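Local structure of JSC1_58120g3 ([Leptolyngbya] sp. JSC-1, 6XHH) at residues L5-T10 and T26-R31. The protein probably acts as a far-red light sensor of the cyanobacteriochrome family, its GAF domain binding a linear tetrapyrrole (bilin) chromophore. Residues are numbered along the deposited sequence; the frame is centred on the assembly and turned at random.
Sequences LNRVIT and TQEVRR
Arg-7 reaches across from helix 2-13 and lays the edge of its guanidinium against a single carboxylate oxygen of Glu-28. NH2 of Arg-7 forms a salt bridge with OE1 of Glu-28, modelled at a doubtfully short 2.5 Å; NH1 makes a weak, bent bond to the same oxygen (2.9 Å, N-H...O angle 125°). Both nitrogens share OE1, and with the planes 67° apart this is not the flat two-oxygen pairing. Over one face of the Arg-7 guanidinium comes NH2 of Arg-31, 3.0 Å from Arg-7 NH1. Both are donors, and OE1 of Glu-28, also in a long salt bridge with Arg-31 NE, probably offsets this like-charge approach. Glu-28 bends at chi2 (-50°), which turns OE1 toward Arg-31, one turn further along; its other oxygen, OE2, salt-bridges Lys-11. An alanine in place of Arg-7 would probably strip OE1 of this salt bridge, leaving the two helices to rely more on the Lys-11 link. Beneath the charges, Val-8 CG1 meets Glu-28 CB loosely at 4.5 Å. Segments 5-10 and 26-31 run nearly antiparallel, axes 10.0 Å apart; both pack on helix 157-178, through Leu-5 and Val-29, while Val-29 and Thr-26 also join helix 18-33 to sheet strand 37-43 of the GAF domain.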
loop_
_atom_site.group_PDB
_atom_site.type_symbol
_atom_site.label_atom_id
_atom_site.label_comp_id
_atom_site.label_asym_id
_atom_site.label_seq_id
_atom_site.Cartn_x
_atom_site.Cartn_y
_atom_site.Cartn_z
ATOM N N LEU A 5 8.988 0.493 -13.535
ATOM C CA LEU A 5 7.623 1.004 -13.638
ATOM C C LEU A 5 7.024 0.727 -15.009
ATOM O O LEU A 5 5.865 0.315 -15.114
ATOM C CB LEU A 5 7.585 2.504 -13.355
ATOM C CG LEU A 5 6.224 3.186 -13.497
ATOM C CD1 LEU A 5 5.207 2.579 -12.535
ATOM C CD2 LEU A 5 6.400 4.666 -13.193
ATOM N N ASN A 6 7.789 0.972 -16.073
ATOM C CA ASN A 6 7.262 0.743 -17.413
ATOM C C ASN A 6 6.888 -0.719 -17.604
ATOM O O ASN A 6 5.880 -1.032 -18.248
ATOM C CB ASN A 6 8.282 1.186 -18.459
ATOM C CG ASN A 6 7.839 0.865 -19.866
ATOM O OD1 ASN A 6 6.867 1.433 -20.364
ATOM N ND2 ASN A 6 8.547 -0.053 -20.517
ATOM N N ARG A 7 7.675 -1.626 -17.023
ATOM C CA ARG A 7 7.352 -3.048 -17.059
ATOM C C ARG A 7 6.037 -3.328 -16.349
ATOM O O ARG A 7 5.193 -4.076 -16.854
ATOM C CB ARG A 7 8.484 -3.852 -16.420
ATOM C CG ARG A 7 8.402 -5.340 -16.671
ATOM C CD ARG A 7 9.370 -6.106 -15.780
ATOM N NE ARG A 7 8.846 -6.284 -14.428
ATOM C CZ ARG A 7 7.937 -7.197 -14.097
ATOM N NH1 ARG A 7 7.441 -8.003 -15.031
ATOM N NH2 ARG A 7 7.517 -7.296 -12.841
ATOM N N VAL A 8 5.851 -2.740 -15.163
ATOM C CA VAL A 8 4.612 -2.941 -14.413
ATOM C C VAL A 8 3.418 -2.429 -15.213
ATOM O O VAL A 8 2.399 -3.114 -15.345
ATOM C CB VAL A 8 4.700 -2.261 -13.033
ATOM C CG1 VAL A 8 3.388 -2.392 -12.283
ATOM C CG2 VAL A 8 5.835 -2.843 -12.213
ATOM N N ILE A 9 3.529 -1.214 -15.765
ATOM C CA ILE A 9 2.412 -0.630 -16.508
ATOM C C ILE A 9 2.075 -1.474 -17.731
ATOM O O ILE A 9 0.902 -1.657 -18.074
ATOM C CB ILE A 9 2.735 0.829 -16.892
ATOM C CG1 ILE A 9 2.984 1.663 -15.636
ATOM C CG2 ILE A 9 1.610 1.432 -17.726
ATOM C CD1 ILE A 9 3.379 3.095 -15.926
ATOM N N THR A 10 3.099 -2.001 -18.406
ATOM C CA THR A 10 2.873 -2.893 -19.537
ATOM C C THR A 10 2.022 -4.092 -19.134
ATOM O O THR A 10 1.008 -4.390 -19.778
ATOM C CB THR A 10 4.214 -3.349 -20.113
ATOM O OG1 THR A 10 4.931 -2.209 -20.608
ATOM C CG2 THR A 10 4.003 -4.343 -21.249
ATOM N N THR A 26 -0.705 -6.582 -8.015
ATOM C CA THR A 26 -0.141 -7.067 -6.754
ATOM C C THR A 26 0.979 -8.073 -7.009
ATOM O O THR A 26 2.006 -8.051 -6.317
ATOM C CB THR A 26 -1.220 -7.676 -5.845
ATOM O OG1 THR A 26 -1.906 -8.729 -6.514
ATOM C CG2 THR A 26 -2.227 -6.641 -5.389
ATOM N N GLN A 27 0.809 -8.945 -8.014
ATOM C CA GLN A 27 1.839 -9.924 -8.354
ATOM C C GLN A 27 3.116 -9.248 -8.820
ATOM O O GLN A 27 4.216 -9.616 -8.391
ATOM C CB GLN A 27 1.319 -10.871 -9.438
ATOM C CG GLN A 27 0.192 -11.805 -8.992
ATOM C CD GLN A 27 -0.025 -12.993 -9.931
ATOM O OE1 GLN A 27 0.871 -13.384 -10.686
ATOM N NE2 GLN A 27 -1.227 -13.556 -9.897
ATOM N N GLU A 28 2.994 -8.267 -9.712
ATOM C CA GLU A 28 4.192 -7.655 -10.278
ATOM C C GLU A 28 4.949 -6.836 -9.239
ATOM O O GLU A 28 6.183 -6.877 -9.192
ATOM C CB GLU A 28 3.819 -6.788 -11.478
ATOM C CG GLU A 28 3.276 -7.566 -12.644
ATOM C CD GLU A 28 4.156 -8.730 -13.023
ATOM O OE1 GLU A 28 5.397 -8.560 -13.034
ATOM O OE2 GLU A 28 3.601 -9.811 -13.309
ATOM N N VAL A 29 4.237 -6.078 -8.406
ATOM C CA VAL A 29 4.911 -5.332 -7.350
ATOM C C VAL A 29 5.592 -6.273 -6.361
ATOM O O VAL A 29 6.715 -6.005 -5.911
ATOM C CB VAL A 29 3.925 -4.384 -6.643
ATOM C CG1 VAL A 29 4.591 -3.769 -5.417
ATOM C CG2 VAL A 29 3.457 -3.297 -7.609
ATOM N N ARG A 30 4.930 -7.379 -5.997
ATOM C CA ARG A 30 5.528 -8.309 -5.036
ATOM C C ARG A 30 6.813 -8.920 -5.586
ATOM O O ARG A 30 7.827 -8.999 -4.884
ATOM C CB ARG A 30 4.537 -9.416 -4.661
ATOM C CG ARG A 30 4.916 -10.126 -3.353
ATOM C CD ARG A 30 4.461 -11.592 -3.288
ATOM N NE ARG A 30 4.875 -12.339 -4.474
ATOM C CZ ARG A 30 6.116 -12.753 -4.722
ATOM N NH1 ARG A 30 6.374 -13.413 -5.845
ATOM N NH2 ARG A 30 7.104 -12.510 -3.865
ATOM N N ARG A 31 6.779 -9.360 -6.848
ATOM C CA ARG A 31 7.961 -9.911 -7.512
ATOM C C ARG A 31 9.085 -8.880 -7.584
ATOM O O ARG A 31 10.247 -9.175 -7.273
ATOM C CB ARG A 31 7.561 -10.369 -8.923
ATOM C CG ARG A 31 8.657 -11.046 -9.740
ATOM C CD ARG A 31 8.139 -11.466 -11.127
ATOM N NE ARG A 31 8.484 -10.504 -12.173
ATOM C CZ ARG A 31 9.365 -10.734 -13.143
ATOM N NH1 ARG A 31 9.997 -11.898 -13.210
ATOM N NH2 ARG A 31 9.613 -9.798 -14.051
#